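Local structure of UTP-glucose-1-phosphate uridylyltransferase 2 (Trypanosoma brucei, 3GUE) at residues 11-25 with 163-176. The protein probably catalyses the reaction of UTP with alpha-D-glucose 1-phosphate to give UDP-alpha-D-glucose and diphosphate. Numbering follows the deposited sequence.
Sequences AALACLEKMQASGVE and NRVPKIRQDNFFPV
The Phe-174 ring lies flat against the start of the helical segment: Ala-11 CA sits over one face, 3.7 Å from the ring centroid in a CH-pi contact, while Ala-11 CB touches CD2 and Ala-14 CB touches CD1. One turn further on, Pro-175 CG presses to within 3.5 Å of Cys-15 CA, and its CD meets Ala-14 CB. With SG anti to the carbonyl carbon (chi1 -61°), Cys-15 touches both Pro-175 CG and, 3.7 Å from SG, Ile-168 CG2. Lys-18 runs fully extended alongside Pro-175 in the opposite direction, its CD 3.6 Å from Pro-175 CB; the ammonium group forms a salt bridge with Glu-185. Met-19 crosses Pro-166 at about a right angle, CG 3.6 Å from Pro-166 CD, and then bends at chi3 (88°), bringing CE beside Val-165 CG1. Both Val-24 methyls pack against Arg-164 O, a buried carbonyl with no polar partner in the model. The Arg-164 chain reaches out to Ser-22, where NH2 gives OG a weak, strongly bent bond of 2.8 Å (121°); its guanidinium also makes cation-pi contacts with Trp-186 and Phe-134. Gly-23, with positive phi, ends the helix in a Schellman motif: Val-24 N bonds back to Met-19 O and Gly-23 N, weakly, to Gln-20 O. An Asx turn at Asn-172 shapes the loop that presents Phe-174. This is helix-on-sheet packing: the N-terminal helix 10-21 rests on strand 165-169 of the small antiparallel sheet and on the loop after it, at the periphery of a GT-A-type nucleotidyltransferase.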
# COMPACT_ATOMS: atom_id res chain seq x y z
N ALA A 11 -13.21 4.25 28.53
CA ALA A 11 -13.06 4.26 27.06
C ALA A 11 -12.48 2.95 26.50
O ALA A 11 -12.89 2.49 25.43
CB ALA A 11 -12.18 5.43 26.61
N ALA A 12 -11.54 2.37 27.23
CA ALA A 12 -10.88 1.11 26.84
C ALA A 12 -11.82 -0.07 27.04
O ALA A 12 -11.93 -0.95 26.18
CB ALA A 12 -9.59 0.93 27.64
N LEU A 13 -12.53 -0.07 28.16
CA LEU A 13 -13.54 -1.09 28.43
C LEU A 13 -14.68 -1.08 27.38
O LEU A 13 -15.12 -2.14 26.89
CB LEU A 13 -14.07 -0.93 29.88
CG LEU A 13 -14.90 -2.08 30.42
CD1 LEU A 13 -14.02 -3.30 30.35
CD2 LEU A 13 -15.39 -1.76 31.87
N ALA A 14 -15.12 0.13 27.03
CA ALA A 14 -16.06 0.30 25.92
C ALA A 14 -15.54 -0.27 24.58
O ALA A 14 -16.31 -0.94 23.87
CB ALA A 14 -16.47 1.80 25.77
N CYS A 15 -14.26 -0.01 24.25
CA CYS A 15 -13.63 -0.57 23.04
C CYS A 15 -13.57 -2.09 23.17
O CYS A 15 -13.83 -2.81 22.21
CB CYS A 15 -12.22 -0.02 22.75
SG CYS A 15 -12.11 1.77 22.48
N LEU A 16 -13.25 -2.54 24.37
CA LEU A 16 -13.05 -3.98 24.63
C LEU A 16 -14.32 -4.74 24.36
O LEU A 16 -14.30 -5.74 23.63
CB LEU A 16 -12.57 -4.22 26.08
CG LEU A 16 -12.29 -5.65 26.55
CD1 LEU A 16 -11.42 -5.58 27.77
CD2 LEU A 16 -13.60 -6.41 26.89
N GLU A 17 -15.42 -4.23 24.93
CA GLU A 17 -16.71 -4.89 24.87
C GLU A 17 -17.26 -4.87 23.47
O GLU A 17 -17.81 -5.86 23.02
CB GLU A 17 -17.69 -4.27 25.88
CG GLU A 17 -17.45 -4.70 27.33
CD GLU A 17 -18.35 -4.01 28.38
OE1 GLU A 17 -19.06 -3.03 28.07
OE2 GLU A 17 -18.32 -4.47 29.54
N LYS A 18 -17.12 -3.73 22.78
CA LYS A 18 -17.56 -3.61 21.39
C LYS A 18 -16.78 -4.55 20.46
O LYS A 18 -17.35 -5.09 19.51
CB LYS A 18 -17.39 -2.16 20.91
CG LYS A 18 -17.92 -1.88 19.50
CD LYS A 18 -17.87 -0.39 19.15
CE LYS A 18 -18.85 -0.05 18.00
NZ LYS A 18 -18.89 1.45 17.86
N MET A 19 -15.48 -4.72 20.71
CA MET A 19 -14.65 -5.64 19.91
C MET A 19 -15.03 -7.10 20.14
O MET A 19 -15.22 -7.88 19.19
CB MET A 19 -13.15 -5.42 20.17
CG MET A 19 -12.63 -4.09 19.61
SD MET A 19 -10.97 -3.61 20.09
CE MET A 19 -10.00 -4.40 18.84
N GLN A 20 -15.14 -7.48 21.40
CA GLN A 20 -15.60 -8.81 21.76
C GLN A 20 -17.02 -9.11 21.21
O GLN A 20 -17.31 -10.24 20.81
CB GLN A 20 -15.56 -8.99 23.28
CG GLN A 20 -14.17 -9.07 23.88
CD GLN A 20 -14.21 -9.36 25.38
OE1 GLN A 20 -15.26 -9.27 26.01
NE2 GLN A 20 -13.07 -9.70 25.95
N ALA A 21 -17.89 -8.09 21.16
CA ALA A 21 -19.26 -8.28 20.62
C ALA A 21 -19.26 -8.57 19.12
O ALA A 21 -20.21 -9.16 18.60
CB ALA A 21 -20.12 -7.06 20.90
N SER A 22 -18.21 -8.16 18.42
CA SER A 22 -18.13 -8.35 16.98
C SER A 22 -17.21 -9.50 16.57
O SER A 22 -17.00 -9.71 15.38
CB SER A 22 -17.71 -7.06 16.26
OG SER A 22 -18.86 -6.35 15.80
N GLY A 23 -16.67 -10.24 17.53
CA GLY A 23 -15.86 -11.42 17.20
C GLY A 23 -14.38 -11.18 16.92
O GLY A 23 -13.70 -12.06 16.37
N VAL A 24 -13.89 -10.01 17.31
CA VAL A 24 -12.48 -9.63 17.14
C VAL A 24 -11.51 -10.53 17.94
O VAL A 24 -11.74 -10.89 19.11
CB VAL A 24 -12.26 -8.12 17.48
CG1 VAL A 24 -10.83 -7.69 17.18
CG2 VAL A 24 -13.27 -7.25 16.68
N GLU A 25 -10.41 -10.86 17.27
CA GLU A 25 -9.41 -11.78 17.80
C GLU A 25 -8.85 -11.23 19.13
O GLU A 25 -8.54 -10.04 19.23
CB GLU A 25 -8.32 -12.03 16.74
CG GLU A 25 -7.40 -13.20 17.05
CD GLU A 25 -6.34 -12.82 18.05
OE1 GLU A 25 -5.86 -11.67 17.97
OE2 GLU A 25 -6.00 -13.64 18.93
N ASN A 163 -8.10 -8.40 11.12
CA ASN A 163 -8.93 -7.89 12.18
C ASN A 163 -9.57 -6.56 11.80
O ASN A 163 -9.31 -6.01 10.73
CB ASN A 163 -8.06 -7.71 13.43
CG ASN A 163 -7.34 -8.99 13.82
OD1 ASN A 163 -6.12 -9.00 14.00
ND2 ASN A 163 -8.10 -10.07 13.97
N ARG A 164 -10.46 -6.11 12.67
CA ARG A 164 -11.00 -4.75 12.66
C ARG A 164 -11.02 -4.15 14.06
O ARG A 164 -11.12 -4.88 15.07
CB ARG A 164 -12.39 -4.66 12.03
CG ARG A 164 -13.43 -5.63 12.55
CD ARG A 164 -14.77 -5.28 11.91
NE ARG A 164 -15.91 -5.83 12.65
CZ ARG A 164 -17.18 -5.56 12.34
NH1 ARG A 164 -17.46 -4.77 11.30
NH2 ARG A 164 -18.17 -6.09 13.05
N VAL A 165 -10.92 -2.83 14.09
CA VAL A 165 -10.79 -2.09 15.32
C VAL A 165 -11.76 -0.89 15.27
O VAL A 165 -12.04 -0.36 14.20
CB VAL A 165 -9.28 -1.66 15.63
CG1 VAL A 165 -8.33 -2.85 15.52
CG2 VAL A 165 -8.79 -0.55 14.74
N PRO A 166 -12.31 -0.48 16.42
CA PRO A 166 -13.18 0.70 16.26
C PRO A 166 -12.39 1.99 16.07
O PRO A 166 -11.27 2.11 16.58
CB PRO A 166 -13.97 0.72 17.58
CG PRO A 166 -13.04 0.15 18.57
CD PRO A 166 -12.26 -0.93 17.83
N LYS A 167 -12.95 2.91 15.28
CA LYS A 167 -12.50 4.30 15.25
C LYS A 167 -12.88 4.84 16.61
O LYS A 167 -13.91 4.45 17.17
CB LYS A 167 -13.26 5.08 14.19
CG LYS A 167 -12.99 4.60 12.77
CD LYS A 167 -13.85 5.38 11.80
CE LYS A 167 -13.76 4.79 10.41
NZ LYS A 167 -14.51 5.61 9.41
N ILE A 168 -12.04 5.69 17.19
CA ILE A 168 -12.31 6.16 18.56
C ILE A 168 -12.40 7.70 18.53
O ILE A 168 -11.71 8.32 17.75
CB ILE A 168 -11.27 5.60 19.58
CG1 ILE A 168 -9.83 6.02 19.22
CG2 ILE A 168 -11.36 4.03 19.66
CD1 ILE A 168 -8.89 6.04 20.45
N ARG A 169 -13.27 8.29 19.34
CA ARG A 169 -13.47 9.75 19.32
C ARG A 169 -12.19 10.47 19.75
O ARG A 169 -11.52 10.06 20.71
CB ARG A 169 -14.62 10.16 20.26
CG ARG A 169 -16.01 9.58 19.98
CD ARG A 169 -17.03 10.12 21.05
NE ARG A 169 -17.09 11.60 21.10
CZ ARG A 169 -18.10 12.35 20.67
NH1 ARG A 169 -19.20 11.80 20.17
NH2 ARG A 169 -18.03 13.68 20.78
N GLN A 170 -11.85 11.55 19.06
CA GLN A 170 -10.65 12.32 19.42
C GLN A 170 -10.71 12.96 20.81
O GLN A 170 -9.67 13.15 21.47
CB GLN A 170 -10.36 13.39 18.37
CG GLN A 170 -9.76 12.86 17.03
CD GLN A 170 -9.49 13.96 16.07
OE1 GLN A 170 -9.51 15.12 16.46
NE2 GLN A 170 -9.23 13.62 14.80
N ASP A 171 -11.93 13.28 21.26
CA ASP A 171 -12.13 13.93 22.59
C ASP A 171 -12.08 13.01 23.80
O ASP A 171 -11.30 13.25 24.74
CB ASP A 171 -13.38 14.85 22.61
CG ASP A 171 -14.71 14.10 22.33
OD1 ASP A 171 -14.72 12.86 22.21
OD2 ASP A 171 -15.77 14.78 22.24
N ASN A 172 -12.85 11.92 23.79
CA ASN A 172 -12.91 11.05 24.97
C ASN A 172 -12.42 9.60 24.77
O ASN A 172 -12.49 8.78 25.69
CB ASN A 172 -14.31 11.11 25.66
CG ASN A 172 -15.43 10.45 24.84
OD1 ASN A 172 -15.21 9.61 23.97
ND2 ASN A 172 -16.64 10.83 25.14
N PHE A 173 -11.97 9.30 23.55
CA PHE A 173 -11.39 7.98 23.16
C PHE A 173 -12.34 6.77 23.22
O PHE A 173 -11.91 5.62 23.12
CB PHE A 173 -10.04 7.72 23.88
CG PHE A 173 -9.09 8.91 23.82
CD1 PHE A 173 -8.29 9.12 22.70
CD2 PHE A 173 -9.03 9.84 24.87
CE1 PHE A 173 -7.43 10.22 22.63
CE2 PHE A 173 -8.16 10.96 24.81
CZ PHE A 173 -7.37 11.14 23.68
N PHE A 174 -13.63 7.03 23.38
CA PHE A 174 -14.65 5.97 23.31
C PHE A 174 -14.82 5.51 21.87
O PHE A 174 -14.59 6.29 20.97
CB PHE A 174 -15.97 6.48 23.86
CG PHE A 174 -16.11 6.28 25.36
CD1 PHE A 174 -16.98 5.32 25.87
CD2 PHE A 174 -15.35 7.05 26.25
CE1 PHE A 174 -17.10 5.13 27.26
CE2 PHE A 174 -15.44 6.87 27.63
CZ PHE A 174 -16.31 5.90 28.14
N PRO A 175 -15.25 4.26 21.64
CA PRO A 175 -15.54 3.97 20.22
C PRO A 175 -16.68 4.87 19.74
O PRO A 175 -17.67 5.11 20.46
CB PRO A 175 -16.03 2.51 20.23
CG PRO A 175 -15.61 1.96 21.53
CD PRO A 175 -15.55 3.11 22.50
N VAL A 176 -16.54 5.34 18.50
CA VAL A 176 -17.50 6.22 17.88
C VAL A 176 -18.77 5.44 17.58
O VAL A 176 -18.75 4.23 17.36
CB VAL A 176 -16.89 6.91 16.62
CG1 VAL A 176 -16.70 5.93 15.46
CG2 VAL A 176 -17.70 8.17 16.21